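Local coordinates for dTDP-4-amino-4,6-dideoxyglucose formyltransferase (Mycobacterium tuberculosis CAS/NITR204, PDB 5VYQ), which is an N-formyltransferase that probably passes a formyl group from a reduced folate to the sugar amine of dTDP-4-amino-4,6-dideoxyglucose, at residues 24-29 with 45-50; 52-57 with 83-88; 76-81 with 95-100. All coordinates share one frame; numbering follows the deposited sequence.

How the interactions relate
Interactions 1 and 3 are two parallel strand pairs of one sheet. Their adjoining strands, 24-28 and 78-82, are neighbours in it, so the two contacts join: Leu25 O accepts from Leu80 N at 2.7 Å, and Asp48 OD2 bonds to Tyr76 OH at 2.6 Å. Their centres lie about 10 Å apart. Interaction 2 joins the loops that follow strands 47-50 and 78-82, with its centre about 13 Å from that of interaction 1. Asp29 OD2 ties the two contacts together through Ser52 OG (2.6 Å) and Lys85 N (2.8 Å). Phe88 of interaction 2 packs on Val79 and Ser81 of interaction 3. Both of these contacts touch folinic acid, and interaction 2 also holds the nucleotide sugar.

Interaction 1 of 3, residues 24-29 with 45-50; sequences ILILTD and GDMDVY. With NA (sodium ion), chain L.
Tyr50 packs its ring on Leu25 and its CB on Leu27, on the face of the sheet that also carries Asp48. CB of Tyr50 comes first and sits 4.1 Å from CD2 of Leu27. The ring follows, turned to the backbone N side of its residue (chi1 -71°). Its CD1 meets CD1 of Leu25 at 3.6 Å, and CE1 is farther from the same methyl, at 4.1 Å. The two side chains cross at about a right angle. At the tip, Tyr50 OH binds a sodium ion at 2.6 Å, and the ion lies in the ring plane at the edge.

The other face is filled by Ile24, Ile26, Met47 and Val49. The Met47 chain runs out extended and carries SD to Ile26 CD1 at 3.7 Å. The bend at its last torsion (chi3 -74°) turns CE to Ile24 CD1 at 3.9 Å. Farther on, Thr28 CG2 packs on Val49 CG1, while Thr28 OG1 bonds to Phe82 O on the neighbouring strand 78-82.

The backbones form a regular parallel pair. Strands 24-28 and 47-50 are the two strands of a beta-alpha-beta unit, linked by helix 31-43, and strand 47-50 is outermost in the sheet of this chain. Five N-H to O bonds join the two segments, the first from Ile24 N to Asp46 O just before strand 47-50. The shortest runs from Ile26 N to Asp48 O at 2.8 Å and is almost straight, with 174° at the hydrogen. Thr28 N closes the row by donating to Tyr50 O at 2.9 Å.

The Ile24, Ile26, Met47 and Val49 face is held by apolar packing; the Tyr50 face mixes that packing with the carboxylate of Asp48, which bonds to Tyr76, and a phenol oxygen bound to sodium.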
loop_
_atom_site.group_PDB
_atom_site.type_symbol
_atom_site.label_atom_id
_atom_site.label_comp_id
_atom_site.label_asym_id
_atom_site.label_seq_id
_atom_site.Cartn_x
_atom_site.Cartn_y
_atom_site.Cartn_z
ATOM N N ILE A 24 2.269 43.081 11.368
ATOM C CA ILE A 24 1.741 41.919 10.667
ATOM C C ILE A 24 1.103 40.947 11.647
ATOM O O ILE A 24 1.684 40.645 12.708
ATOM C CB ILE A 24 2.850 41.224 9.864
ATOM C CG1 ILE A 24 3.483 42.226 8.888
ATOM C CG2 ILE A 24 2.329 39.991 9.153
ATOM C CD1 ILE A 24 4.625 41.693 8.057
ATOM N N LEU A 25 -0.053 40.425 11.253
ATOM C CA LEU A 25 -0.631 39.285 11.950
ATOM C C LEU A 25 -0.585 38.060 11.034
ATOM O O LEU A 25 -1.029 38.151 9.882
ATOM C CB LEU A 25 -2.069 39.609 12.252
ATOM C CG LEU A 25 -2.917 38.462 12.829
ATOM C CD1 LEU A 25 -2.354 38.044 14.182
ATOM C CD2 LEU A 25 -4.373 38.911 12.955
ATOM N N ILE A 26 -0.083 36.951 11.542
ATOM C CA ILE A 26 -0.164 35.650 10.859
ATOM C C ILE A 26 -1.111 34.750 11.634
ATOM O O ILE A 26 -0.939 34.564 12.840
ATOM C CB ILE A 26 1.181 34.967 10.701
ATOM C CG1 ILE A 26 2.135 35.927 9.967
ATOM C CG2 ILE A 26 0.995 33.649 9.927
ATOM C CD1 ILE A 26 3.442 35.296 9.545
ATOM N N LEU A 27 -2.089 34.214 10.929
ATOM C CA LEU A 27 -3.017 33.206 11.431
ATOM C C LEU A 27 -2.613 31.914 10.730
ATOM O O LEU A 27 -2.538 31.832 9.493
ATOM C CB LEU A 27 -4.458 33.594 11.144
ATOM C CG LEU A 27 -4.850 34.742 12.107
ATOM C CD1 LEU A 27 -5.839 35.646 11.419
ATOM C CD2 LEU A 27 -5.386 34.035 13.340
ATOM N N THR A 28 -2.392 30.864 11.507
ATOM C CA THR A 28 -1.938 29.583 10.962
ATOM C C THR A 28 -2.436 28.397 11.788
ATOM O O THR A 28 -2.381 28.424 13.015
ATOM C CB THR A 28 -0.404 29.582 10.898
ATOM O OG1 THR A 28 0.084 28.378 10.301
ATOM C CG2 THR A 28 0.244 29.804 12.254
ATOM N N ASP A 29 -2.908 27.365 11.107
ATOM C CA ASP A 29 -3.430 26.156 11.736
ATOM C C ASP A 29 -2.679 24.888 11.303
ATOM O O ASP A 29 -3.177 23.770 11.488
ATOM C CB ASP A 29 -4.920 26.007 11.430
ATOM C CG ASP A 29 -5.762 27.018 12.164
ATOM O OD1 ASP A 29 -5.432 27.339 13.317
ATOM O OD2 ASP A 29 -6.767 27.484 11.578
ATOM N N GLY A 45 10.342 42.125 13.182
ATOM C CA GLY A 45 9.998 42.198 14.600
ATOM C C GLY A 45 8.521 42.395 14.915
ATOM O O GLY A 45 7.979 41.730 15.793
ATOM N N ASP A 46 7.844 43.256 14.167
ATOM C CA ASP A 46 6.477 43.594 14.520
ATOM C C ASP A 46 5.538 42.590 13.814
ATOM O O ASP A 46 4.835 42.965 12.886
ATOM C CB ASP A 46 6.173 45.044 14.107
ATOM C CG ASP A 46 4.942 45.624 14.825
ATOM O OD1 ASP A 46 4.338 44.908 15.668
ATOM O OD2 ASP A 46 4.544 46.767 14.494
ATOM N N MET A 47 5.533 41.361 14.306
ATOM C CA MET A 47 4.764 40.262 13.728
ATOM C C MET A 47 4.244 39.389 14.828
ATOM O O MET A 47 5.057 38.909 15.618
ATOM C CB MET A 47 5.667 39.458 12.782
ATOM C CG MET A 47 5.010 38.227 12.193
ATOM S SD MET A 47 6.133 37.333 11.094
ATOM C CE MET A 47 6.071 38.460 9.718
ATOM N N ASP A 48 2.921 39.174 14.866
ATOM C CA ASP A 48 2.283 38.251 15.804
ATOM C C ASP A 48 1.806 36.982 15.092
ATOM O O ASP A 48 1.360 37.081 13.942
ATOM C CB ASP A 48 1.055 38.943 16.394
ATOM C CG ASP A 48 1.409 40.098 17.294
ATOM O OD1 ASP A 48 2.570 40.189 17.724
ATOM O OD2 ASP A 48 0.554 40.970 17.491
ATOM N N VAL A 49 1.856 35.841 15.782
ATOM C CA VAL A 49 1.499 34.551 15.230
ATOM C C VAL A 49 0.491 33.880 16.160
ATOM O O VAL A 49 0.727 33.657 17.363
ATOM C CB VAL A 49 2.747 33.666 15.023
ATOM C CG1 VAL A 49 2.331 32.287 14.581
ATOM C CG2 VAL A 49 3.702 34.306 14.017
ATOM N N TYR A 50 -0.667 33.587 15.606
ATOM C CA TYR A 50 -1.741 32.901 16.278
ATOM C C TYR A 50 -2.324 31.788 15.439
ATOM O O TYR A 50 -2.171 31.754 14.216
ATOM C CB TYR A 50 -2.882 33.866 16.549
ATOM C CG TYR A 50 -2.682 34.903 17.569
ATOM C CD1 TYR A 50 -2.211 36.156 17.241
ATOM C CD2 TYR A 50 -3.159 34.676 18.856
ATOM C CE1 TYR A 50 -2.081 37.146 18.203
ATOM C CE2 TYR A 50 -3.043 35.657 19.818
ATOM C CZ TYR A 50 -2.503 36.873 19.488
ATOM O OH TYR A 50 -2.475 37.828 20.474
HETATM NA NA NA L . -3.689 37.866 22.766
#

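Interaction 2 of 3, residues 52-57 with 83-88; sequences SPIGQL and HCKQRF. With FON (N-{[4-({[(6R)-2-amino-5-formyl-4-oxo-1,4,5,6,7,8-hexahydropteridin-6-yl]methyl}amino)phenyl]carbonyl}-L-glutamic acid), chain C; 0FX (dTDP-4-amino-4,6-dideoxyglucose), chain D.
An ST turn at Ser52 packs against the loop 83-88, which lines the folate and nucleotide-sugar pockets. Ser52 OG accepts from Ile54 N at 3.1 Å and also bonds to Asp29. The turn presents Ser52 CB to Gln86 CB at 3.8 Å, and Cys84 SG lies on the same carbon at 4.0 Å. The contact itself is van der Waals packing.

Gln86 runs out extended, with CG opposite the backbone N (chi1 -177°), and crosses Pro53 at about a right angle. Its OE1 comes within 3.2 Å of Pro53 CD. The amide is fixed at both ends, since OE1 accepts from Val65 N and NE2 bonds to Asp64. By contrast, Gln86 N is buried with no polar partner. Ile54 CG2 touches Lys85 CB at 3.8 Å. Beyond that carbon Lys85 bends away at chi2 (-95°), and its NZ reaches the diphosphate oxygen O1P of the sugar nucleotide at 3.0 Å. His83 ND1 holds O3P of the other phosphate at 2.8 Å. Phe88 O accepts from NA2 of the folinic acid pterin.

The two loops lie side by side after strands 47-50 and 78-82. They lead on to helices 65-75 and 90-95, and Cys84 and Phe88 rest on Leu27 of strand 24-28.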
loop_
_atom_site.group_PDB
_atom_site.type_symbol
_atom_site.label_atom_id
_atom_site.label_comp_id
_atom_site.label_asym_id
_atom_site.label_seq_id
_atom_site.Cartn_x
_atom_site.Cartn_y
_atom_site.Cartn_z
ATOM N N SER A 52 -6.090 29.643 14.806
ATOM C CA SER A 52 -7.523 29.902 14.896
ATOM C C SER A 52 -8.123 28.966 15.966
ATOM O O SER A 52 -7.424 28.149 16.597
ATOM C CB SER A 52 -8.164 29.812 13.521
ATOM O OG SER A 52 -8.531 28.491 13.261
ATOM N N PRO A 53 -9.430 29.131 16.223
ATOM C CA PRO A 53 -10.064 28.167 17.132
ATOM C C PRO A 53 -10.082 26.728 16.568
ATOM O O PRO A 53 -10.256 25.788 17.319
ATOM C CB PRO A 53 -11.505 28.699 17.271
ATOM C CG PRO A 53 -11.523 30.066 16.655
ATOM C CD PRO A 53 -10.385 30.094 15.662
ATOM N N ILE A 54 -9.920 26.571 15.254
ATOM C CA ILE A 54 -9.903 25.262 14.590
ATOM C C ILE A 54 -8.548 24.561 14.696
ATOM O O ILE A 54 -8.469 23.326 14.643
ATOM C CB ILE A 54 -10.341 25.407 13.122
ATOM C CG1 ILE A 54 -11.738 26.037 13.034
ATOM C CG2 ILE A 54 -10.250 24.070 12.382
ATOM C CD1 ILE A 54 -12.099 26.543 11.642
ATOM N N GLY A 55 -7.482 25.333 14.883
ATOM C CA GLY A 55 -6.144 24.789 14.982
ATOM C C GLY A 55 -5.980 23.843 16.148
ATOM O O GLY A 55 -6.650 23.993 17.152
ATOM N N GLN A 56 -5.083 22.876 15.987
ATOM C CA GLN A 56 -4.662 22.014 17.091
ATOM C C GLN A 56 -3.156 22.050 17.321
ATOM O O GLN A 56 -2.536 21.019 17.650
ATOM C CB GLN A 56 -5.102 20.584 16.784
ATOM C CG GLN A 56 -6.604 20.469 16.640
ATOM C CD GLN A 56 -7.003 19.021 16.482
ATOM O OE1 GLN A 56 -7.337 18.563 15.385
ATOM N NE2 GLN A 56 -6.930 18.277 17.582
ATOM N N LEU A 57 -2.547 23.221 17.136
ATOM C CA LEU A 57 -1.132 23.344 17.359
ATOM C C LEU A 57 -0.838 23.490 18.840
ATOM O O LEU A 57 -1.370 24.366 19.492
ATOM C CB LEU A 57 -0.522 24.528 16.628
ATOM C CG LEU A 57 -0.885 24.584 15.137
ATOM C CD1 LEU A 57 -0.332 25.892 14.552
ATOM C CD2 LEU A 57 -0.301 23.408 14.376
ATOM N N HIS A 83 -2.323 28.964 5.985
ATOM C CA HIS A 83 -3.184 27.826 6.166
ATOM C C HIS A 83 -4.068 27.993 7.398
ATOM O O HIS A 83 -4.196 27.077 8.234
ATOM C CB HIS A 83 -2.448 26.488 6.321
ATOM C CG HIS A 83 -1.484 26.100 5.232
ATOM N ND1 HIS A 83 -1.192 24.770 4.998
ATOM C CD2 HIS A 83 -0.690 26.812 4.395
ATOM C CE1 HIS A 83 -0.267 24.684 4.056
ATOM N NE2 HIS A 83 0.033 25.906 3.655
ATOM N N CYS A 84 -4.668 29.169 7.557
ATOM C CA CYS A 84 -5.698 29.367 8.547
ATOM C C CYS A 84 -6.980 28.696 8.090
ATOM O O CYS A 84 -7.437 28.939 6.973
ATOM C CB CYS A 84 -5.951 30.874 8.716
ATOM S SG CYS A 84 -7.223 31.261 9.915
ATOM N N LYS A 85 -7.576 27.884 8.945
ATOM C CA LYS A 85 -8.780 27.145 8.558
ATOM C C LYS A 85 -10.063 27.955 8.743
ATOM O O LYS A 85 -11.079 27.614 8.112
ATOM C CB LYS A 85 -8.910 25.801 9.325
ATOM C CG LYS A 85 -7.861 24.774 8.952
ATOM C CD LYS A 85 -8.322 23.786 7.875
ATOM C CE LYS A 85 -7.365 22.632 7.543
ATOM N NZ LYS A 85 -6.707 21.970 8.704
ATOM N N GLN A 86 -9.980 29.031 9.527
ATOM C CA GLN A 86 -11.146 29.893 9.776
ATOM C C GLN A 86 -11.335 30.875 8.612
ATOM O O GLN A 86 -10.402 31.608 8.287
ATOM C CB GLN A 86 -10.923 30.661 11.067
ATOM C CG GLN A 86 -12.145 31.505 11.407
ATOM C CD GLN A 86 -12.126 32.027 12.838
ATOM O OE1 GLN A 86 -11.066 32.266 13.424
ATOM N NE2 GLN A 86 -13.328 32.297 13.374
ATOM N N ARG A 87 -12.511 30.919 7.991
ATOM C CA ARG A 87 -12.766 31.865 6.913
ATOM C C ARG A 87 -12.709 33.289 7.466
ATOM O O ARG A 87 -13.133 33.557 8.586
ATOM C CB ARG A 87 -14.130 31.594 6.253
ATOM C CG ARG A 87 -14.278 32.230 4.885
ATOM C CD ARG A 87 -15.384 31.573 4.089
ATOM N NE ARG A 87 -15.536 32.175 2.774
ATOM C CZ ARG A 87 -16.133 31.529 1.787
ATOM N NH1 ARG A 87 -16.279 32.083 0.597
ATOM N NH2 ARG A 87 -16.571 30.296 2.005
ATOM N N PHE A 88 -12.157 34.203 6.676
ATOM C CA PHE A 88 -12.035 35.618 7.028
ATOM C C PHE A 88 -13.345 36.245 6.554
ATOM O O PHE A 88 -13.670 36.168 5.360
ATOM C CB PHE A 88 -10.864 36.262 6.297
ATOM C CG PHE A 88 -9.481 35.888 6.815
ATOM C CD1 PHE A 88 -8.394 36.597 6.346
ATOM C CD2 PHE A 88 -9.245 34.909 7.796
ATOM C CE1 PHE A 88 -7.086 36.333 6.754
ATOM C CE2 PHE A 88 -7.953 34.639 8.206
ATOM C CZ PHE A 88 -6.867 35.345 7.712
HETATM N N1 FON C . -11.038 33.528 3.915
HETATM C C2 FON C . -11.478 33.906 2.720
HETATM N NA2 FON C . -12.419 34.891 2.661
HETATM N N3 FON C . -11.007 33.306 1.614
HETATM C C4 FON C . -10.084 32.314 1.641
HETATM O O4 FON C . -9.642 31.803 0.585
HETATM C C4A FON C . -9.551 31.898 2.950
HETATM N N5 FON C . -8.630 30.862 3.177
HETATM C C6 FON C . -8.735 30.229 4.502
HETATM C C7 FON C . -8.586 31.334 5.552
HETATM N N8 FON C . -9.628 32.307 5.338
HETATM C C8A FON C . -10.093 32.599 4.110
HETATM C C9 FON C . -10.024 29.397 4.681
HETATM N N10 FON C . -9.985 28.257 3.770
HETATM C C11 FON C . -13.004 25.413 3.457
HETATM C C12 FON C . -11.893 25.377 2.614
HETATM C C13 FON C . -10.897 26.339 2.739
HETATM C C14 FON C . -10.982 27.331 3.709
HETATM C C15 FON C . -12.083 27.382 4.557
HETATM C C16 FON C . -13.089 26.424 4.424
HETATM C C FON C . -14.091 24.342 3.299
HETATM O O FON C . -13.941 23.323 2.590
HETATM N N FON C . -15.225 24.517 3.985
HETATM C CA FON C . -16.316 23.544 4.015
HETATM C CB FON C . -16.686 23.125 5.447
HETATM C CG FON C . -15.457 22.511 6.129
HETATM C CD FON C . -15.701 21.660 7.359
HETATM O OE1 FON C . -16.817 21.121 7.510
HETATM O OE2 FON C . -14.751 21.486 8.168
HETATM C CT FON C . -17.501 24.117 3.297
HETATM O O1 FON C . -18.363 23.284 2.928
HETATM O O2 FON C . -17.563 25.355 3.090
HETATM C CP1 FON C . -7.810 30.489 2.287
HETATM O O3 FON C . -7.026 29.566 2.479
HETATM O O4P 0FX D . -2.452 21.892 4.031
HETATM P P2 0FX D . -3.590 22.337 4.884
HETATM O O3P 0FX D . -3.240 23.194 6.080
HETATM O O1G 0FX D . -4.586 22.996 3.797
HETATM C C1G 0FX D . -5.987 23.071 3.990
HETATM C C2G 0FX D . -6.616 23.228 2.600
HETATM O O2G 0FX D . -6.170 22.105 1.827
HETATM C C3G 0FX D . -6.084 24.512 1.941
HETATM O O3G 0FX D . -6.495 24.612 0.555
HETATM C C4G 0FX D . -6.450 25.703 2.818
HETATM N N4A 0FX D . -5.860 26.899 2.171
HETATM C C5G 0FX D . -5.892 25.471 4.223
HETATM C C6G 0FX D . -6.526 26.499 5.158
HETATM O O5G 0FX D . -6.278 24.213 4.804
HETATM O OPP 0FX D . -4.484 21.091 5.376
HETATM P P 0FX D . -4.172 19.966 6.492
HETATM O O1P 0FX D . -5.464 19.693 7.159
HETATM O O2P 0FX D . -2.933 20.361 7.256
HETATM O O5 0FX D . -3.766 18.667 5.643
HETATM C C5 0FX D . -2.533 18.578 4.968
HETATM C C4 0FX D . -2.584 17.410 4.002
HETATM O O4 0FX D . -2.724 16.213 4.763
HETATM C C3 0FX D . -3.770 17.354 3.041
HETATM O O3 0FX D . -3.502 18.118 1.859
HETATM C C2 0FX D . -3.943 15.887 2.694
HETATM C C1 0FX D . -3.513 15.283 4.012
HETATM N N11 0FX D . -4.664 14.901 4.840
HETATM C C61 0FX D . -5.092 15.588 5.919
HETATM C C51 0FX D . -6.162 15.145 6.672
HETATM C C5A 0FX D . -6.634 15.967 7.845
HETATM C C21 0FX D . -5.251 13.659 4.611
HETATM O O21 0FX D . -4.811 12.951 3.597
HETATM N N31 0FX D . -6.293 13.205 5.308
HETATM C C41 0FX D . -6.714 13.919 6.376
HETATM O O41 0FX D . -7.751 13.422 7.081
#

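Interaction 3 of 3, residues 76-81 with 95-100; sequences YDLVLS and GVRCVN. With NA (sodium ion), chain G; NA (sodium ion), chain H; FON (N-{[4-({[(6R)-2-amino-5-formyl-4-oxo-1,4,5,6,7,8-hexahydropteridin-6-yl]methyl}amino)phenyl]carbonyl}-L-glutamic acid), chain C.
The guanidinium of Arg97 has Leu78 lying over one face, with CD1 of Leu78 3.6 Å above the plane at its centre. These residues lie at the start of the parallel pair 78-82 and 97-102, a beta-alpha-beta unit whose strands are linked by helix 90-95. The N-H groups of the guanidinium look elsewhere: NH2 bonds to Ile177 O and Tyr182 OH, and NH1 donates to a water that also bonds to Asp77 O. A second water links Asp77 O to Arg97 N. One carbonyl is thus tied to both the backbone and the side chain of Arg97.

Regular bonding begins at Val79, which is bonded through both its N and its O. Val79 N donates to Arg97 O at 3.0 Å, and Val79 O accepts from Val99 N at 2.9 Å. Ser81 N then donates to Val99 O. Leu80 and Val99 lie alongside each other and point the same way, with Leu80 CD2 3.7 Å from Val99 CB. On the opposite face Val79 packs on Val96 and Cys98.

Sodium ions sit at the start of the pair. Tyr76 O binds one together with Val73, and Asp77 OD2 binds another together with Met21 and Thr23.

At the other end the pair reaches the folate pocket. Ser81 OG, swung opposite its backbone N (chi1 163°), donates to Asn100 OD1 at 2.8 Å, coming in 23° off the plane of that carbonyl. This bond probably fixes the rotation of the amide. A lithium ion held by His102 and Asp137 is nearby, and Asn100 ND2 stands 3.0 Å from the formyl oxygen O3 of folinic acid.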
loop_
_atom_site.group_PDB
_atom_site.type_symbol
_atom_site.label_atom_id
_atom_site.label_comp_id
_atom_site.label_asym_id
_atom_site.label_seq_id
_atom_site.Cartn_x
_atom_site.Cartn_y
_atom_site.Cartn_z
ATOM N N TYR A 76 -3.535 46.030 12.944
ATOM C CA TYR A 76 -2.581 45.486 11.990
ATOM C C TYR A 76 -2.659 46.184 10.647
ATOM O O TYR A 76 -3.696 46.711 10.295
ATOM C CB TYR A 76 -2.747 43.982 11.822
ATOM C CG TYR A 76 -2.494 43.197 13.083
ATOM C CD1 TYR A 76 -1.214 42.816 13.441
ATOM C CD2 TYR A 76 -3.535 42.844 13.907
ATOM C CE1 TYR A 76 -0.976 42.115 14.596
ATOM C CE2 TYR A 76 -3.306 42.156 15.078
ATOM C CZ TYR A 76 -2.026 41.784 15.434
ATOM O OH TYR A 76 -1.864 41.031 16.593
ATOM N N ASP A 77 -1.550 46.171 9.916
ATOM C CA ASP A 77 -1.456 46.698 8.576
ATOM C C ASP A 77 -1.611 45.606 7.534
ATOM O O ASP A 77 -1.860 45.918 6.376
ATOM C CB ASP A 77 -0.124 47.406 8.359
ATOM C CG ASP A 77 0.080 48.556 9.364
ATOM O OD1 ASP A 77 -0.835 49.404 9.480
ATOM O OD2 ASP A 77 1.147 48.531 10.007
ATOM N N LEU A 78 -1.364 44.362 7.906
ATOM C CA LEU A 78 -1.356 43.228 6.957
ATOM C C LEU A 78 -1.719 41.966 7.748
ATOM O O LEU A 78 -1.206 41.738 8.849
ATOM C CB LEU A 78 0.040 43.084 6.378
ATOM C CG LEU A 78 0.349 41.831 5.546
ATOM C CD1 LEU A 78 -0.555 41.789 4.311
ATOM C CD2 LEU A 78 1.820 41.727 5.136
ATOM N N VAL A 79 -2.614 41.157 7.216
ATOM C CA VAL A 79 -2.950 39.887 7.846
ATOM C C VAL A 79 -2.581 38.778 6.847
ATOM O O VAL A 79 -3.023 38.791 5.709
ATOM C CB VAL A 79 -4.452 39.817 8.219
ATOM C CG1 VAL A 79 -4.794 38.495 8.855
ATOM C CG2 VAL A 79 -4.797 40.931 9.181
ATOM N N LEU A 80 -1.818 37.813 7.316
ATOM C CA LEU A 80 -1.486 36.639 6.503
ATOM C C LEU A 80 -2.163 35.377 6.994
ATOM O O LEU A 80 -2.147 35.056 8.176
ATOM C CB LEU A 80 0.009 36.435 6.561
ATOM C CG LEU A 80 0.884 37.610 6.175
ATOM C CD1 LEU A 80 2.358 37.266 6.230
ATOM C CD2 LEU A 80 0.523 38.157 4.805
ATOM N N SER A 81 -2.779 34.666 6.054
ATOM C CA SER A 81 -3.272 33.309 6.291
ATOM C C SER A 81 -2.193 32.325 5.847
ATOM O O SER A 81 -1.917 32.182 4.643
ATOM C CB SER A 81 -4.576 33.069 5.538
ATOM O OG SER A 81 -4.890 31.673 5.411
ATOM N N GLY A 95 -11.305 45.474 5.268
ATOM C CA GLY A 95 -10.752 46.534 6.130
ATOM C C GLY A 95 -9.251 46.513 6.335
ATOM O O GLY A 95 -8.660 47.458 6.909
ATOM N N VAL A 96 -8.592 45.453 5.876
ATOM C CA VAL A 96 -7.135 45.384 5.948
ATOM C C VAL A 96 -6.641 44.465 4.825
ATOM O O VAL A 96 -7.363 43.524 4.475
ATOM C CB VAL A 96 -6.633 44.932 7.320
ATOM C CG1 VAL A 96 -7.137 43.519 7.652
ATOM C CG2 VAL A 96 -5.105 45.114 7.409
ATOM N N ARG A 97 -5.447 44.733 4.306
ATOM C CA ARG A 97 -4.886 43.855 3.257
ATOM C C ARG A 97 -4.660 42.469 3.832
ATOM O O ARG A 97 -3.976 42.308 4.835
ATOM C CB ARG A 97 -3.578 44.443 2.720
ATOM C CG ARG A 97 -3.077 43.719 1.464
ATOM C CD ARG A 97 -2.049 44.556 0.726
ATOM N NE ARG A 97 -0.935 44.981 1.584
ATOM C CZ ARG A 97 0.220 44.346 1.716
ATOM N NH1 ARG A 97 1.133 44.789 2.558
ATOM N NH2 ARG A 97 0.488 43.260 1.013
ATOM N N CYS A 98 -5.262 41.452 3.201
ATOM C CA CYS A 98 -5.129 40.093 3.668
ATOM C C CYS A 98 -4.551 39.275 2.512
ATOM O O CYS A 98 -4.969 39.420 1.351
ATOM C CB CYS A 98 -6.482 39.482 4.065
ATOM S SG CYS A 98 -7.288 40.262 5.492
ATOM N N VAL A 99 -3.593 38.429 2.849
ATOM C CA VAL A 99 -2.873 37.622 1.875
ATOM C C VAL A 99 -2.857 36.196 2.370
ATOM O O VAL A 99 -2.609 35.944 3.542
ATOM C CB VAL A 99 -1.441 38.187 1.710
ATOM C CG1 VAL A 99 -0.533 37.285 0.889
ATOM C CG2 VAL A 99 -1.519 39.529 1.022
ATOM N N ASN A 100 -3.103 35.270 1.448
ATOM C CA ASN A 100 -3.124 33.849 1.682
ATOM C C ASN A 100 -1.935 33.165 1.030
ATOM O O ASN A 100 -1.537 33.515 -0.077
ATOM C CB ASN A 100 -4.405 33.282 1.066
ATOM C CG ASN A 100 -4.673 31.857 1.470
ATOM O OD1 ASN A 100 -4.475 31.466 2.627
ATOM N ND2 ASN A 100 -5.231 31.076 0.546
HETATM NA NA NA G . -5.249 48.411 9.854
HETATM NA NA NA H . 2.390 49.771 11.871
HETATM N N1 FON C . -11.038 33.528 3.915
HETATM C C2 FON C . -11.478 33.906 2.720
HETATM N NA2 FON C . -12.419 34.891 2.661
HETATM N N3 FON C . -11.007 33.306 1.614
HETATM C C4 FON C . -10.084 32.314 1.641
HETATM O O4 FON C . -9.642 31.803 0.585
HETATM C C4A FON C . -9.551 31.898 2.950
HETATM N N5 FON C . -8.630 30.862 3.177
HETATM C C6 FON C . -8.735 30.229 4.502
HETATM C C7 FON C . -8.586 31.334 5.552
HETATM N N8 FON C . -9.628 32.307 5.338
HETATM C C8A FON C . -10.093 32.599 4.110
HETATM C C9 FON C . -10.024 29.397 4.681
HETATM N N10 FON C . -9.985 28.257 3.770
HETATM C C11 FON C . -13.004 25.413 3.457
HETATM C C12 FON C . -11.893 25.377 2.614
HETATM C C13 FON C . -10.897 26.339 2.739
HETATM C C14 FON C . -10.982 27.331 3.709
HETATM C C15 FON C . -12.083 27.382 4.557
HETATM C C16 FON C . -13.089 26.424 4.424
HETATM C C FON C . -14.091 24.342 3.299
HETATM O O FON C . -13.941 23.323 2.590
HETATM N N FON C . -15.225 24.517 3.985
HETATM C CA FON C . -16.316 23.544 4.015
HETATM C CB FON C . -16.686 23.125 5.447
HETATM C CG FON C . -15.457 22.511 6.129
HETATM C CD FON C . -15.701 21.660 7.359
HETATM O OE1 FON C . -16.817 21.121 7.510
HETATM O OE2 FON C . -14.751 21.486 8.168
HETATM C CT FON C . -17.501 24.117 3.297
HETATM O O1 FON C . -18.363 23.284 2.928
HETATM O O2 FON C . -17.563 25.355 3.090
HETATM C CP1 FON C . -7.810 30.489 2.287
HETATM O O3 FON C . -7.026 29.566 2.479
HETATM O O HOH W 1 -0.240 46.706 4.303
HETATM O O HOH W 2 -3.976 47.241 4.794
HETATM O O HOH W 3 -3.408 49.708 9.088
HETATM O O HOH W 4 -6.387 48.553 7.919
HETATM O O HOH W 5 -5.826 50.445 10.470
HETATM O O HOH W 6 4.120 50.234 13.400
HETATM O O HOH W 7 0.831 50.155 13.209
#